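Local coordinates for protein SGNH-hydrolase family esterase (PDB 7C2A) that is an SGNH-hydrolase family esterase from a marine bacterium, hydrolysing ester bonds and possibly acting on lysophospholipids, at residues L65-I76 / E103-M114. Residues are numbered along the deposited sequence; the frame is centred on the assembly and turned at random. Where two conformers were deposited one is given.
Sequences LDSQPDKPELAI and ELQRRKIPILLM
Leu-65 lays its CB over one face of the Arg-107 guanidinium, 3.5 Å from NH1, where helices 54-66 and 90-106 end beside the parallel sheet of the SGNH-hydrolase alpha/beta fold. Its CD2 meets Ile-109 CD1. Next, Arg-107 NH1 and NH2 both donate to Asp-66 OD1, at 3.0 and 2.9 Å, in a salt bridge, the carboxylate plane tilted 38° from the guanidinium. Arg-107 NE and NH2 also hold Glu-103 OE2, in a salt-bridge network shared with Arg-106 NH2. Replacing Arg-107 with alanine would probably leave Asp-66 OD1 without its cationic mate, strip two donors from Glu-103 OE2 and open a gap beside Leu-65 CB. Lys-71, CG anti to the backbone N (chi1 -173°) and chain extended, passes Ile-109 CG1; its NZ donates a 2.7 Å hydrogen bond to Arg-107 O, in the carbonyl plane, beside the Schellman motif (Lys-108 C-prime) ending helix 90-106. Pro-72 CD touches Ile-109 CD1, and Leu-74 CD1 meets Pro-110 CB and Leu-112 CB. Ala-75 CB packs against Leu-104 CD2 and Ile-109 CG2; hydrogen bonds from its N to Pro-110 O and from Leu-112 N to its O join parallel strands 74-78 and 111-114. On the other sheet face, Ile-76 CG2 rests on Met-114 CG at 3.7 Å.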
ATOM      1  N   LEU A  65       3.955  12.272 -12.309  1.00  9.22           N
ATOM      2  CA  LEU A  65       4.809  12.022 -13.467  1.00 10.42           C
ATOM      3  C   LEU A  65       5.290  13.323 -14.101  1.00 10.76           C
ATOM      4  O   LEU A  65       6.474  13.460 -14.439  1.00 10.85           O
ATOM      5  CB  LEU A  65       4.054  11.175 -14.484  1.00  9.47           C
ATOM      6  CG  LEU A  65       3.800   9.742 -14.017  1.00  9.63           C
ATOM      7  CD1 LEU A  65       2.807   9.061 -14.933  1.00 11.39           C
ATOM      8  CD2 LEU A  65       5.112   8.941 -13.952  1.00 10.46           C
ATOM      9  N   ASP A  66       4.390  14.296 -14.261  1.00  9.46           N
ATOM     10  CA  ASP A  66       4.751  15.578 -14.858  1.00  9.38           C
ATOM     11  C   ASP A  66       5.707  16.368 -13.980  1.00 10.08           C
ATOM     12  O   ASP A  66       6.376  17.281 -14.480  1.00 12.93           O
ATOM     13  CB  ASP A  66       3.491  16.420 -15.097  1.00 11.16           C
ATOM     14  CG  ASP A  66       2.606  15.880 -16.202  1.00 11.18           C
ATOM     15  OD1 ASP A  66       3.033  15.003 -16.978  1.00 12.67           O
ATOM     16  OD2 ASP A  66       1.457  16.357 -16.297  1.00 13.57           O
ATOM     17  N   SER A  67       5.769  16.063 -12.688  1.00 10.74           N
ATOM     18  CA  SER A  67       6.671  16.761 -11.789  1.00 11.54           C
ATOM     19  C   SER A  67       8.096  16.242 -11.857  1.00 12.55           C
ATOM     20  O   SER A  67       8.984  16.870 -11.268  1.00 15.02           O
ATOM     21  CB  SER A  67       6.177  16.649 -10.348  1.00 12.60           C
ATOM     22  OG  SER A  67       4.952  17.334 -10.192  1.00 13.63           O
ATOM     23  N   GLN A  68       8.339  15.135 -12.549  1.00 10.27           N
ATOM     24  CA  GLN A  68       9.653  14.498 -12.504  1.00 11.22           C
ATOM     25  C   GLN A  68      10.609  15.165 -13.478  1.00 12.80           C
ATOM     26  O   GLN A  68      10.294  15.271 -14.665  1.00 13.41           O
ATOM     27  CB  GLN A  68       9.522  13.029 -12.881  1.00 11.44           C
ATOM     28  CG  GLN A  68       8.709  12.229 -11.898  1.00 11.13           C
ATOM     29  CD  GLN A  68       9.119  12.517 -10.478  1.00 11.85           C
ATOM     30  OE1 GLN A  68      10.312  12.493 -10.141  1.00 13.18           O
ATOM     31  NE2 GLN A  68       8.150  12.794  -9.628  1.00 12.81           N
ATOM     32  N   PRO A  69      11.799  15.579 -13.035  1.00 12.94           N
ATOM     33  CA  PRO A  69      12.804  16.025 -14.009  1.00 13.60           C
ATOM     34  C   PRO A  69      13.284  14.904 -14.908  1.00 12.62           C
ATOM     35  O   PRO A  69      13.610  15.150 -16.075  1.00 14.15           O
ATOM     36  CB  PRO A  69      13.938  16.578 -13.133  1.00 16.79           C
ATOM     37  CG  PRO A  69      13.314  16.817 -11.787  1.00 22.69           C
ATOM     38  CD  PRO A  69      12.240  15.775 -11.649  1.00 13.70           C
ATOM     39  N   ASP A  70      13.324  13.672 -14.404  1.00 12.78           N
ATOM     40  CA  ASP A  70      13.764  12.521 -15.177  1.00 12.12           C
ATOM     41  C   ASP A  70      12.630  11.513 -15.234  1.00 11.75           C
ATOM     42  O   ASP A  70      12.095  11.115 -14.193  1.00 11.56           O
ATOM     43  CB  ASP A  70      14.959  11.836 -14.519  1.00 14.83           C
ATOM     44  CG  ASP A  70      16.147  12.748 -14.375  1.00 17.06           C
ATOM     45  OD1 ASP A  70      16.525  13.410 -15.371  1.00 15.08           O
ATOM     46  OD2 ASP A  70      16.703  12.791 -13.255  1.00 18.66           O
ATOM     47  N   LYS A  71      12.292  11.084 -16.433  1.00 12.02           N
ATOM     48  CA  LYS A  71      11.195  10.148 -16.605  1.00 12.03           C
ATOM     49  C   LYS A  71      11.525   8.828 -15.913  1.00 12.26           C
ATOM     50  O   LYS A  71      12.628   8.290 -16.096  1.00 11.81           O
ATOM     51  CB  LYS A  71      10.988   9.898 -18.091  1.00 14.10           C
ATOM     52  CG  LYS A  71       9.776   9.069 -18.409  1.00 14.22           C
ATOM     53  CD  LYS A  71       9.663   8.861 -19.905  1.00 17.78           C
ATOM     54  CE  LYS A  71       8.351   8.198 -20.243  1.00 17.93           C
ATOM     55  NZ  LYS A  71       8.161   8.114 -21.720  1.00 21.03           N
ATOM     56  N   PRO A  72      10.612   8.270 -15.123  1.00 10.50           N
ATOM     57  CA  PRO A  72      10.889   6.978 -14.492  1.00 10.12           C
ATOM     58  C   PRO A  72      11.153   5.897 -15.521  1.00 10.78           C
ATOM     59  O   PRO A  72      10.499   5.820 -16.564  1.00 12.04           O
ATOM     60  CB  PRO A  72       9.608   6.693 -13.703  1.00 12.06           C
ATOM     61  CG  PRO A  72       9.048   8.058 -13.410  1.00 12.16           C
ATOM     62  CD  PRO A  72       9.341   8.853 -14.653  1.00 11.63           C
ATOM     63  N   GLU A  73      12.123   5.049 -15.201  1.00 10.44           N
ATOM     64  CA  GLU A  73      12.448   3.894 -16.015  1.00 10.57           C
ATOM     65  C   GLU A  73      11.711   2.637 -15.561  1.00 10.97           C
ATOM     66  O   GLU A  73      11.695   1.638 -16.284  1.00 11.60           O
ATOM     67  CB  GLU A  73      13.972   3.694 -16.027  1.00 12.03           C
ATOM     68  CG  GLU A  73      14.710   4.937 -16.549  1.00 13.11           C
ATOM     69  CD  GLU A  73      16.215   4.876 -16.351  1.00 12.62           C
ATOM     70  OE1 GLU A  73      16.729   5.613 -15.480  1.00 15.56           O
ATOM     71  OE2 GLU A  73      16.874   4.107 -17.083  1.00 15.88           O
ATOM     72  N   LEU A  74      11.063   2.698 -14.407  1.00 10.76           N
ATOM     73  CA  LEU A  74      10.212   1.650 -13.873  1.00  9.24           C
ATOM     74  C   LEU A  74       9.312   2.349 -12.873  1.00  9.32           C
ATOM     75  O   LEU A  74       9.770   3.230 -12.145  1.00  9.77           O
ATOM     76  CB  LEU A  74      11.038   0.587 -13.140  1.00 10.60           C
ATOM     77  CG  LEU A  74      10.275  -0.444 -12.305  1.00  9.88           C
ATOM     78  CD1 LEU A  74       9.429  -1.338 -13.189  1.00  9.81           C
ATOM     79  CD2 LEU A  74      11.238  -1.292 -11.488  1.00 10.62           C
ATOM     80  N   ALA A  75       8.039   1.962 -12.851  1.00  9.73           N
ATOM     81  CA  ALA A  75       7.091   2.439 -11.850  1.00  9.33           C
ATOM     82  C   ALA A  75       6.621   1.249 -11.034  1.00  9.24           C
ATOM     83  O   ALA A  75       6.109   0.273 -11.594  1.00 10.61           O
ATOM     84  CB  ALA A  75       5.881   3.115 -12.500  1.00 10.03           C
ATOM     85  N   ILE A  76       6.781   1.339  -9.720  1.00  8.56           N
ATOM     86  CA  ILE A  76       6.283   0.334  -8.792  1.00  8.92           C
ATOM     87  C   ILE A  76       5.001   0.881  -8.191  1.00  9.53           C
ATOM     88  O   ILE A  76       5.013   1.945  -7.566  1.00  9.89           O
ATOM     89  CB  ILE A  76       7.308   0.029  -7.688  1.00  9.41           C
ATOM     90  CG1 ILE A  76       8.685  -0.317  -8.274  1.00 10.65           C
ATOM     91  CG2 ILE A  76       6.771  -1.077  -6.791  1.00  9.66           C
ATOM     92  CD1 ILE A  76       9.794  -0.479  -7.229  1.00 10.37           C
ATOM     93  N   GLU A 103      -2.254   5.195 -17.590  1.00 11.25           N
ATOM     94  CA  GLU A 103      -1.409   6.372 -17.743  1.00 11.11           C
ATOM     95  C   GLU A 103       0.065   5.986 -17.862  1.00 10.60           C
ATOM     96  O   GLU A 103       0.788   6.516 -18.714  1.00 12.22           O
ATOM     97  CB  GLU A 103      -1.649   7.325 -16.576  1.00 12.17           C
ATOM     98  CG  GLU A 103      -0.794   8.579 -16.614  1.00 13.74           C
ATOM     99  CD  GLU A 103      -1.067   9.475 -17.813  1.00 16.26           C
ATOM    100  OE1 GLU A 103      -2.123   9.322 -18.463  1.00 20.70           O
ATOM    101  OE2 GLU A 103      -0.218  10.336 -18.117  1.00 15.61           O
ATOM    102  N   LEU A 104       0.533   5.066 -17.013  1.00 10.63           N
ATOM    103  CA  LEU A 104       1.918   4.609 -17.115  1.00 10.07           C
ATOM    104  C   LEU A 104       2.177   3.953 -18.465  1.00 11.37           C
ATOM    105  O   LEU A 104       3.214   4.197 -19.097  1.00 12.23           O
ATOM    106  CB  LEU A 104       2.229   3.640 -15.973  1.00 10.70           C
ATOM    107  CG  LEU A 104       2.260   4.310 -14.597  1.00  9.76           C
ATOM    108  CD1 LEU A 104       2.147   3.276 -13.478  1.00 10.99           C
ATOM    109  CD2 LEU A 104       3.507   5.150 -14.421  1.00 10.48           C
ATOM    110  N   GLN A 105       1.237   3.126 -18.929  1.00 12.04           N
ATOM    111  CA  GLN A 105       1.394   2.454 -20.214  1.00 14.34           C
ATOM    112  C   GLN A 105       1.411   3.453 -21.363  1.00 15.74           C
ATOM    113  O   GLN A 105       2.176   3.294 -22.324  1.00 16.24           O
ATOM    114  CB  GLN A 105       0.254   1.457 -20.397  1.00 18.24           C
ATOM    115  CG  GLN A 105       0.516   0.364 -21.410  1.00 22.69           C
ATOM    116  CD  GLN A 105      -0.559  -0.698 -21.372  1.00 25.65           C
ATOM    117  OE1 GLN A 105      -1.747  -0.390 -21.452  1.00 29.36           O
ATOM    118  NE2 GLN A 105      -0.151  -1.953 -21.234  1.00 28.84           N
ATOM    119  N   ARG A 106       0.558   4.476 -21.301  0.52 13.64           N
ATOM    120  CA  ARG A 106       0.582   5.501 -22.336  0.52 14.59           C
ATOM    121  C   ARG A 106       1.978   6.086 -22.480  0.52 13.89           C
ATOM    122  O   ARG A 106       2.455   6.315 -23.599  0.52 13.96           O
ATOM    123  CB  ARG A 106      -0.424   6.598 -21.992  0.52 15.73           C
ATOM    124  CG  ARG A 106      -0.593   7.656 -23.054  0.52 17.28           C
ATOM    125  CD  ARG A 106      -1.591   8.699 -22.588  0.52 15.46           C
ATOM    126  NE  ARG A 106      -1.026   9.552 -21.548  0.52 16.81           N
ATOM    127  CZ  ARG A 106      -0.202  10.566 -21.785  0.52 18.79           C
ATOM    128  NH1 ARG A 106       0.144  10.862 -23.030  0.52 19.67           N
ATOM    129  NH2 ARG A 106       0.272  11.288 -20.780  0.52 17.10           N
ATOM    130  N   ARG A 107       2.661   6.312 -21.357  1.00 12.74           N
ATOM    131  CA  ARG A 107       3.991   6.897 -21.363  1.00 12.25           C
ATOM    132  C   ARG A 107       5.083   5.860 -21.551  1.00 12.59           C
ATOM    133  O   ARG A 107       6.262   6.200 -21.452  1.00 12.93           O
ATOM    134  CB  ARG A 107       4.231   7.683 -20.074  1.00 12.39           C
ATOM    135  CG  ARG A 107       3.167   8.729 -19.810  1.00 14.23           C
ATOM    136  CD  ARG A 107       3.638   9.691 -18.756  1.00 16.53           C
ATOM    137  NE  ARG A 107       2.559  10.564 -18.312  1.00 13.81           N
ATOM    138  CZ  ARG A 107       2.740  11.800 -17.866  1.00 12.49           C
ATOM    139  NH1 ARG A 107       3.953  12.324 -17.820  1.00 13.97           N
ATOM    140  NH2 ARG A 107       1.700  12.514 -17.487  1.00 14.09           N
ATOM    141  N   LYS A 108       4.712   4.608 -21.797  1.00 12.18           N
ATOM    142  CA  LYS A 108       5.673   3.527 -22.013  1.00 13.03           C
ATOM    143  C   LYS A 108       6.619   3.345 -20.826  1.00 12.42           C
ATOM    144  O   LYS A 108       7.808   3.075 -20.993  1.00 14.78           O
ATOM    145  CB  LYS A 108       6.430   3.693 -23.333  1.00 16.05           C
ATOM    146  CG  LYS A 108       5.490   3.766 -24.523  1.00 19.70           C
ATOM    147  CD  LYS A 108       6.190   3.500 -25.842  1.00 30.20           C
ATOM    148  CE  LYS A 108       5.174   3.189 -26.930  1.00 36.35           C
ATOM    149  NZ  LYS A 108       5.729   2.257 -27.949  1.00 48.91           N
ATOM    150  N   ILE A 109       6.091   3.491 -19.616  1.00 11.22           N
ATOM    151  CA  ILE A 109       6.849   3.263 -18.389  1.00 11.20           C
ATOM    152  C   ILE A 109       6.561   1.846 -17.909  1.00 10.50           C
ATOM    153  O   ILE A 109       5.397   1.527 -17.621  1.00 10.98           O
ATOM    154  CB  ILE A 109       6.493   4.295 -17.313  1.00  9.95           C
ATOM    155  CG1 ILE A 109       6.874   5.699 -17.789  1.00 10.58           C
ATOM    156  CG2 ILE A 109       7.204   3.937 -16.010  1.00 11.17           C
ATOM    157  CD1 ILE A 109       6.362   6.802 -16.899  1.00 11.77           C
ATOM    158  N   PRO A 110       7.568   0.976 -17.821  1.00 10.80           N
ATOM    159  CA  PRO A 110       7.344  -0.374 -17.298  1.00 11.40           C
ATOM    160  C   PRO A 110       6.774  -0.353 -15.889  1.00 10.04           C
ATOM    161  O   PRO A 110       7.077   0.530 -15.087  1.00 10.23           O
ATOM    162  CB  PRO A 110       8.749  -0.990 -17.313  1.00 13.01           C
ATOM    163  CG  PRO A 110       9.500  -0.221 -18.350  1.00 13.89           C
ATOM    164  CD  PRO A 110       8.965   1.183 -18.247  1.00 11.41           C
ATOM    165  N   ILE A 111       5.977  -1.374 -15.583  1.00 10.36           N
ATOM    166  CA  ILE A 111       5.205  -1.438 -14.347  1.00 11.27           C
ATOM    167  C   ILE A 111       5.565  -2.695 -13.567  1.00  9.61           C
ATOM    168  O   ILE A 111       5.573  -3.802 -14.123  1.00 10.93           O
ATOM    169  CB  ILE A 111       3.697  -1.465 -14.643  1.00  9.80           C
ATOM    170  CG1 ILE A 111       3.263  -0.226 -15.425  1.00 12.76           C
ATOM    171  CG2 ILE A 111       2.893  -1.605 -13.349  1.00 12.16           C
ATOM    172  CD1 ILE A 111       1.937  -0.412 -16.121  1.00 12.16           C
ATOM    173  N   LEU A 112       5.793  -2.528 -12.268  1.00  9.52           N
ATOM    174  CA  LEU A 112       5.773  -3.620 -11.304  1.00  9.79           C
ATOM    175  C   LEU A 112       4.636  -3.347 -10.326  1.00  8.55           C
ATOM    176  O   LEU A 112       4.613  -2.302  -9.666  1.00  9.70           O
ATOM    177  CB  LEU A 112       7.105  -3.718 -10.562  1.00 10.09           C
ATOM    178  CG  LEU A 112       7.178  -4.762  -9.449  1.00 10.38           C
ATOM    179  CD1 LEU A 112       6.969  -6.158 -10.004  1.00 13.82           C
ATOM    180  CD2 LEU A 112       8.511  -4.660  -8.725  1.00 12.18           C
ATOM    181  N   LEU A 113       3.696  -4.275 -10.230  1.00  8.96           N
ATOM    182  CA  LEU A 113       2.540  -4.147  -9.356  1.00  8.54           C
ATOM    183  C   LEU A 113       2.776  -4.921  -8.066  1.00  9.26           C
ATOM    184  O   LEU A 113       3.116  -6.103  -8.106  1.00 10.76           O
ATOM    185  CB  LEU A 113       1.314  -4.704 -10.074  1.00 11.30           C
ATOM    186  CG  LEU A 113      -0.069  -4.412  -9.500  1.00 11.46           C
ATOM    187  CD1 LEU A 113      -0.366  -2.920  -9.455  1.00 11.97           C
ATOM    188  CD2 LEU A 113      -1.136  -5.134 -10.307  1.00 11.68           C
ATOM    189  N   MET A 114       2.575  -4.252  -6.933  1.00  9.32           N
ATOM    190  CA  MET A 114       2.722  -4.903  -5.604  1.00  9.40           C
ATOM    191  C   MET A 114       1.342  -5.422  -5.186  1.00  9.30           C
ATOM    192  O   MET A 114       0.450  -4.603  -4.911  1.00 10.27           O
ATOM    193  CB  MET A 114       3.250  -3.907  -4.570  1.00 10.14           C
ATOM    194  CG  MET A 114       4.680  -3.461  -4.850  1.00  9.99           C
ATOM    195  SD  MET A 114       5.791  -4.873  -5.097  1.00 12.80           S
ATOM    196  CE  MET A 114       7.367  -4.147  -4.650  1.00 12.64           C
TER
HETATM  197  O   HOH W   1       9.792   5.211 -21.493  1.00 29.26           O